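Local coordinates for protein adenylyltransferase MntA (PDB 7AE2), which neutralises its cognate toxin HepT, as the antitoxin of a type VII toxin-antitoxin system, mainly by adding two AMP units in succession to a tyrosine of the toxin, at residues Glu13-Leu16 / Arg17-Thr20; Val123-Ser126 / Asn127-Lys131; Asn140-Asn143 / Phe144-Trp148. All coordinates share one frame; numbering follows the deposited sequence.

Contact 1. Residues Glu13-Leu16 / Arg17-Thr20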
loop_
_atom_site.group_PDB
_atom_site.type_symbol
_atom_site.label_atom_id
_atom_site.label_comp_id
_atom_site.label_asym_id
_atom_site.label_seq_id
_atom_site.Cartn_x
_atom_site.Cartn_y
_atom_site.Cartn_z
ATOM N N GLU B 13 12.548 27.181 -6.894
ATOM C CA GLU B 13 12.783 28.255 -5.933
ATOM C C GLU B 13 12.621 27.761 -4.501
ATOM O O GLU B 13 13.428 28.098 -3.627
ATOM C CB GLU B 13 11.841 29.426 -6.211
ATOM C CG GLU B 13 11.899 30.543 -5.176
ATOM C CD GLU B 13 13.219 31.298 -5.182
ATOM O OE1 GLU B 13 14.016 31.121 -6.127
ATOM O OE2 GLU B 13 13.456 32.079 -4.235
ATOM N N LEU B 14 11.588 26.956 -4.243
ATOM C CA LEU B 14 11.385 26.411 -2.907
ATOM C C LEU B 14 12.469 25.414 -2.517
ATOM O O LEU B 14 12.656 25.161 -1.322
ATOM C CB LEU B 14 10.007 25.749 -2.815
ATOM C CG LEU B 14 8.793 26.676 -2.920
ATOM C CD1 LEU B 14 7.504 25.871 -2.989
ATOM C CD2 LEU B 14 8.753 27.653 -1.755
ATOM N N SER B 15 13.190 24.851 -3.491
ATOM C CA SER B 15 14.225 23.870 -3.183
ATOM C C SER B 15 15.454 24.495 -2.534
ATOM O O SER B 15 16.278 23.763 -1.972
ATOM C CB SER B 15 14.629 23.118 -4.452
ATOM O OG SER B 15 13.556 22.332 -4.941
ATOM N N LEU B 16 15.602 25.821 -2.595
ATOM C CA LEU B 16 16.736 26.462 -1.933
ATOM C C LEU B 16 16.649 26.329 -0.419
ATOM O O LEU B 16 17.676 26.384 0.269
ATOM C CB LEU B 16 16.818 27.934 -2.335
ATOM C CG LEU B 16 17.024 28.191 -3.828
ATOM C CD1 LEU B 16 17.254 29.670 -4.089
ATOM C CD2 LEU B 16 18.181 27.356 -4.356
ATOM N N ARG B 17 15.440 26.148 0.115
ATOM C CA ARG B 17 15.263 25.911 1.542
ATOM C C ARG B 17 15.735 24.529 1.973
ATOM O O ARG B 17 15.807 24.267 3.178
ATOM C CB ARG B 17 13.791 26.088 1.922
ATOM C CG ARG B 17 13.244 27.495 1.714
ATOM C CD ARG B 17 11.721 27.488 1.623
ATOM N NE ARG B 17 11.139 28.776 1.996
ATOM C CZ ARG B 17 10.969 29.797 1.161
ATOM N NH1 ARG B 17 10.430 30.928 1.597
ATOM N NH2 ARG B 17 11.339 29.691 -0.109
ATOM N N LEU B 18 16.058 23.643 1.025
ATOM C CA LEU B 18 16.438 22.280 1.384
ATOM C C LEU B 18 17.858 22.203 1.928
ATOM O O LEU B 18 18.181 21.270 2.672
ATOM C CB LEU B 18 16.296 21.358 0.173
ATOM C CG LEU B 18 14.874 21.021 -0.271
ATOM C CD1 LEU B 18 14.906 20.230 -1.564
ATOM C CD2 LEU B 18 14.162 20.241 0.818
ATOM N N LEU B 19 18.718 23.161 1.566
ATOM C CA LEU B 19 20.112 23.108 1.996
ATOM C C LEU B 19 20.235 23.087 3.515
ATOM O O LEU B 19 21.140 22.443 4.056
ATOM C CB LEU B 19 20.885 24.290 1.412
ATOM C CG LEU B 19 22.366 24.398 1.784
ATOM C CD1 LEU B 19 23.114 23.122 1.423
ATOM C CD2 LEU B 19 23.000 25.604 1.110
ATOM N N THR B 20 19.330 23.767 4.218
ATOM C CA THR B 20 19.342 23.751 5.675
ATOM C C THR B 20 18.421 22.688 6.257
ATOM O O THR B 20 18.728 22.131 7.318
ATOM C CB THR B 20 18.945 25.123 6.225
ATOM O OG1 THR B 20 17.602 25.430 5.831
ATOM C CG2 THR B 20 19.883 26.197 5.699
#
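With CG anti to the carbonyl carbon (chi1 -63°) and the chain extended from CG to NE, the side chain of R17 runs back along the preceding turn, crossing that of L14 obliquely. L14 has the same first torsion, and its CD2 comes within 3.7 Å of R17 NH2, meeting the guanidinium at a slant. The aliphatic part of R17 follows the same path: its CB is 3.6 Å from L14 O. Arginine suits this exposed position because its methylenes can lie on the helix while the charged group stays at the surface. E13 OE2 is 5.2 Å from R17 NH2, too far for a salt bridge, although the opposite charges probably attract weakly.

The backbone bonds here span three residues, as in 3-10 turns: R17 N donates to L14 O at 3.3 Å, and L18 N donates to S15 O at 3.0 Å. In the second bond the donor stands 63° out of the carbonyl plane. These turns join helix 8-14 to helix 18-21, and their inner face lies against the sheet of the nucleotidyltransferase fold. There S15 and L18 are buried, S15 CB lying 4.1 Å from L18 CD1. The small serine fits close to L28 and Y109, and its hydroxyl is hydrogen-bonded to L11 O. L18 brings a branched apolar end to L25 and L28 of strand 25-31 and to L74 and I77 of helix 70-78.

Contact 2. Residues Val123-Ser126 / Asn127-Lys131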
loop_
_atom_site.group_PDB
_atom_site.type_symbol
_atom_site.label_atom_id
_atom_site.label_comp_id
_atom_site.label_asym_id
_atom_site.label_seq_id
_atom_site.Cartn_x
_atom_site.Cartn_y
_atom_site.Cartn_z
ATOM N N VAL B 123 26.249 8.372 -15.599
ATOM C CA VAL B 123 25.281 7.281 -15.532
ATOM C C VAL B 123 24.556 7.027 -16.846
ATOM O O VAL B 123 23.843 6.017 -16.948
ATOM C CB VAL B 123 24.250 7.512 -14.406
ATOM C CG1 VAL B 123 24.952 7.840 -13.093
ATOM C CG2 VAL B 123 23.277 8.609 -14.793
ATOM N N LEU B 124 24.696 7.888 -17.851
ATOM C CA LEU B 124 23.974 7.687 -19.103
ATOM C C LEU B 124 24.511 6.471 -19.849
ATOM O O LEU B 124 25.722 6.329 -20.043
ATOM C CB LEU B 124 24.069 8.933 -19.983
ATOM C CG LEU B 124 22.993 9.996 -19.753
ATOM C CD1 LEU B 124 23.237 11.214 -20.634
ATOM C CD2 LEU B 124 21.611 9.415 -20.008
ATOM N N LEU B 125 23.601 5.598 -20.272
ATOM C CA LEU B 125 23.940 4.386 -21.000
ATOM C C LEU B 125 23.773 4.600 -22.498
ATOM O O LEU B 125 22.930 5.384 -22.942
ATOM C CB LEU B 125 23.062 3.214 -20.552
ATOM C CG LEU B 125 23.174 2.757 -19.098
ATOM C CD1 LEU B 125 22.152 1.670 -18.811
ATOM C CD2 LEU B 125 24.582 2.264 -18.803
ATOM N N SER B 126 24.585 3.892 -23.276
ATOM C CA SER B 126 24.440 3.927 -24.720
ATOM C C SER B 126 23.309 3.001 -25.156
ATOM O O SER B 126 22.811 2.176 -24.385
ATOM C CB SER B 126 25.745 3.520 -25.402
ATOM O OG SER B 126 26.037 2.157 -25.152
ATOM N N ASN B 127 22.904 3.142 -26.419
ATOM C CA ASN B 127 21.853 2.280 -26.951
ATOM C C ASN B 127 22.290 0.820 -26.957
ATOM O O ASN B 127 21.478 -0.080 -26.714
ATOM C CB ASN B 127 21.462 2.731 -28.358
ATOM C CG ASN B 127 20.431 1.818 -28.996
ATOM O OD1 ASN B 127 19.229 1.969 -28.776
ATOM N ND2 ASN B 127 20.898 0.863 -29.794
ATOM N N THR B 128 23.573 0.566 -27.230
ATOM C CA THR B 128 24.076 -0.805 -27.236
ATOM C C THR B 128 24.042 -1.414 -25.838
ATOM O O THR B 128 23.705 -2.593 -25.675
ATOM C CB THR B 128 25.495 -0.839 -27.805
ATOM O OG1 THR B 128 25.490 -0.312 -29.138
ATOM C CG2 THR B 128 26.034 -2.263 -27.830
ATOM N N GLU B 129 24.385 -0.622 -24.818
ATOM C CA GLU B 129 24.366 -1.125 -23.448
ATOM C C GLU B 129 22.952 -1.484 -23.009
ATOM O O GLU B 129 22.746 -2.475 -22.299
ATOM C CB GLU B 129 24.973 -0.090 -22.501
ATOM C CG GLU B 129 26.472 0.089 -22.659
ATOM C CD GLU B 129 27.004 1.265 -21.866
ATOM O OE1 GLU B 129 26.309 2.299 -21.791
ATOM O OE2 GLU B 129 28.118 1.153 -21.314
ATOM N N ILE B 130 21.965 -0.686 -23.419
ATOM C CA ILE B 130 20.578 -0.992 -23.085
ATOM C C ILE B 130 20.108 -2.233 -23.835
ATOM O O ILE B 130 19.356 -3.052 -23.293
ATOM C CB ILE B 130 19.680 0.223 -23.378
ATOM C CG1 ILE B 130 20.169 1.447 -22.602
ATOM C CG2 ILE B 130 18.232 -0.082 -23.020
ATOM C CD1 ILE B 130 19.364 2.695 -22.873
ATOM N N LYS B 131 20.539 -2.394 -25.089
ATOM C CA LYS B 131 20.170 -3.589 -25.845
ATOM C C LYS B 131 20.701 -4.849 -25.174
ATOM O O LYS B 131 20.018 -5.878 -25.143
ATOM C CB LYS B 131 20.690 -3.493 -27.279
ATOM C CG LYS B 131 19.934 -2.518 -28.164
ATOM C CD LYS B 131 18.558 -3.044 -28.536
ATOM C CE LYS B 131 17.898 -2.150 -29.573
ATOM N NZ LYS B 131 17.651 -0.778 -29.046
#
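A capping box formed by S126 and E129 starts helix 127-148, each residue using its side chain to bind the other's backbone NH. S126 is the N-cap: its OG accepts from E129 N at 3.3 Å. The hydroxyl sits between the backbone N and the carbonyl carbon (chi1 67°), which turns it toward the first turn of the helix. In return, S126 N donates to E129 OE1 at 2.8 Å in a nearly straight bond, 166° at the hydrogen, meeting the carboxylate on its anti side. Glutamate is long enough to reach back in this way, its chain extended beyond CG. A weak bond of 3.4 Å from S126 OG to E129 OE1 braces the pair, and I130 N donates to S126 O as the helical bonding begins.

L125, just before the cap, crosses the glutamate at about a right angle, its CD2 3.5 Å from E129 OE1. Its CB also meets I130 CG1 at 4.0 Å, an apolar contact beside the polar box. I130 further touches H99 of helix 95-104 and an apolar side chain on the chain of another protein. The capping box together with the L125-I130 hydrophobic staple is a classic way of starting an alpha-helix.

Contact 3. Residues Asn140-Asn143 / Phe144-Trp148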
loop_
_atom_site.group_PDB
_atom_site.type_symbol
_atom_site.label_atom_id
_atom_site.label_comp_id
_atom_site.label_asym_id
_atom_site.label_seq_id
_atom_site.Cartn_x
_atom_site.Cartn_y
_atom_site.Cartn_z
ATOM N N ASN B 140 15.776 -14.151 -19.526
ATOM C CA ASN B 140 15.272 -14.533 -18.212
ATOM C C ASN B 140 13.765 -14.752 -18.251
ATOM O O ASN B 140 13.251 -15.705 -17.654
ATOM C CB ASN B 140 15.640 -13.464 -17.182
ATOM C CG ASN B 140 15.417 -13.922 -15.751
ATOM O OD1 ASN B 140 14.280 -14.034 -15.294
ATOM N ND2 ASN B 140 16.507 -14.174 -15.032
ATOM N N ILE B 141 13.043 -13.879 -18.956
ATOM C CA ILE B 141 11.595 -14.026 -19.077
ATOM C C ILE B 141 11.250 -15.292 -19.853
ATOM O O ILE B 141 10.362 -16.057 -19.459
ATOM C CB ILE B 141 10.988 -12.772 -19.732
ATOM C CG1 ILE B 141 11.173 -11.556 -18.820
ATOM C CG2 ILE B 141 9.512 -12.982 -20.045
ATOM C CD1 ILE B 141 10.908 -10.230 -19.503
ATOM N N GLU B 142 11.954 -15.541 -20.963
ATOM C CA GLU B 142 11.674 -16.732 -21.761
ATOM C C GLU B 142 11.967 -18.005 -20.978
ATOM O O GLU B 142 11.242 -18.999 -21.103
ATOM C CB GLU B 142 12.480 -16.703 -23.061
ATOM C CG GLU B 142 12.223 -17.894 -23.976
ATOM C CD GLU B 142 10.765 -18.018 -24.389
ATOM O OE1 GLU B 142 10.115 -16.972 -24.607
ATOM O OE2 GLU B 142 10.266 -19.160 -24.492
ATOM N N ASN B 143 13.021 -17.993 -20.157
ATOM C CA ASN B 143 13.314 -19.149 -19.317
ATOM C C ASN B 143 12.213 -19.380 -18.291
ATOM O O ASN B 143 11.838 -20.526 -18.019
ATOM C CB ASN B 143 14.662 -18.968 -18.622
ATOM C CG ASN B 143 14.869 -19.958 -17.492
ATOM O OD1 ASN B 143 14.622 -19.648 -16.326
ATOM N ND2 ASN B 143 15.311 -21.163 -17.834
ATOM N N PHE B 144 11.691 -18.300 -17.701
ATOM C CA PHE B 144 10.554 -18.423 -16.794
ATOM C C PHE B 144 9.364 -19.065 -17.496
ATOM O O PHE B 144 8.722 -19.973 -16.955
ATOM C CB PHE B 144 10.177 -17.047 -16.241
ATOM C CG PHE B 144 8.831 -17.011 -15.574
ATOM C CD1 PHE B 144 8.699 -17.342 -14.236
ATOM C CD2 PHE B 144 7.697 -16.646 -16.285
ATOM C CE1 PHE B 144 7.460 -17.316 -13.621
ATOM C CE2 PHE B 144 6.457 -16.625 -15.677
ATOM C CZ PHE B 144 6.339 -16.959 -14.344
ATOM N N LEU B 145 9.053 -18.602 -18.708
ATOM C CA LEU B 145 7.897 -19.129 -19.428
ATOM C C LEU B 145 8.071 -20.609 -19.750
ATOM O O LEU B 145 7.104 -21.377 -19.702
ATOM C CB LEU B 145 7.664 -18.317 -20.702
ATOM C CG LEU B 145 7.336 -16.839 -20.487
ATOM C CD1 LEU B 145 7.384 -16.084 -21.804
ATOM C CD2 LEU B 145 5.973 -16.677 -19.823
ATOM N N GLN B 146 9.298 -21.029 -20.070
ATOM C CA GLN B 146 9.543 -22.438 -20.364
ATOM C C GLN B 146 9.407 -23.302 -19.116
ATOM O O GLN B 146 8.847 -24.403 -19.176
ATOM C CB GLN B 146 10.930 -22.617 -20.979
ATOM C CG GLN B 146 11.104 -21.954 -22.330
ATOM C CD GLN B 146 12.487 -22.169 -22.909
ATOM O OE1 GLN B 146 13.260 -22.991 -22.415
ATOM N NE2 GLN B 146 12.809 -21.425 -23.962
ATOM N N ARG B 147 9.925 -22.828 -17.979
ATOM C CA ARG B 147 9.848 -23.613 -16.751
ATOM C C ARG B 147 8.404 -23.786 -16.297
ATOM O O ARG B 147 8.022 -24.857 -15.810
ATOM C CB ARG B 147 10.680 -22.956 -15.647
ATOM C CG ARG B 147 12.185 -23.029 -15.868
ATOM C CD ARG B 147 12.965 -22.491 -14.670
ATOM N NE ARG B 147 12.904 -21.033 -14.563
ATOM C CZ ARG B 147 12.165 -20.374 -13.676
ATOM N NH1 ARG B 147 11.417 -21.038 -12.804
ATOM N NH2 ARG B 147 12.178 -19.048 -13.655
ATOM N N TRP B 148 7.585 -22.751 -16.455
ATOM C CA TRP B 148 6.199 -22.782 -16.011
ATOM C C TRP B 148 5.249 -23.376 -17.045
ATOM O O TRP B 148 4.055 -23.510 -16.758
ATOM C CB TRP B 148 5.742 -21.371 -15.629
ATOM C CG TRP B 148 6.285 -20.928 -14.306
ATOM C CD1 TRP B 148 7.593 -20.692 -13.992
ATOM C CD2 TRP B 148 5.535 -20.678 -13.113
ATOM N NE1 TRP B 148 7.703 -20.310 -12.677
ATOM C CE2 TRP B 148 6.453 -20.291 -12.115
ATOM C CE3 TRP B 148 4.175 -20.742 -12.791
ATOM C CZ2 TRP B 148 6.055 -19.968 -10.820
ATOM C CZ3 TRP B 148 3.782 -20.418 -11.504
ATOM C CH2 TRP B 148 4.719 -20.038 -10.535
HETATM O O HOH W 1 13.845 -17.216 -15.266
#
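N143 and R147, one helical turn apart, are joined through their side chains: R147 NE donates to N143 OD1 at 2.8 Å, almost straight at 173°. The oxygen lies in the guanidinium plane, at its edge, whereas the donor stands 41° out of the asparagine carbonyl plane. A bend at chi3 (-73°) turns the arginine back toward N143. Asparagine suits the place because its short amide offers an acceptor close to the helix.

A water accepts from R147 NH2 at 3.0 Å and lies 2.8 Å from N143 OD1. Q146 NE2 makes a weak bond of 3.4 Å to E142 OE2. I141 and L145 lie side by side, I141 CG2 4.2 Å from L145 CD1. Beneath, the i to i+4 bonds of helix 127-148, among them R147 N to N143 O at 3.0 Å, space these pairs.

Further out, R147 NH2 forms a salt bridge with an acidic side chain on the chain of another protein. That chain also meets F144, through its backbone, and W148, whose NE1 is hydrogen-bonded to an acidic side chain. With NE held by N143 and NH2 serving the water and the acidic partner, rotation of the guanidinium is probably limited.

In the fold
The three contacts follow one another along the chain. Contact 1 is on the opposite side of the chain's centre from contacts 2 and 3, its centre about 33 Å from that of contact 2 and about 48 Å from that of contact 3. Contacts 2 and 3 share helix 127-148: contact 2 starts it and contact 3 lies near its C-terminal end, and their centres are about 25 Å apart. Contact 1 packs on the sheet of its own chain, whereas contact 3, whose centre is about 31 Å from the chain's centre, is engaged by the chain of another protein. All three lie away from D44 and D46, the probable catalytic residues, which with D86 probably bind magnesium, as in relatives.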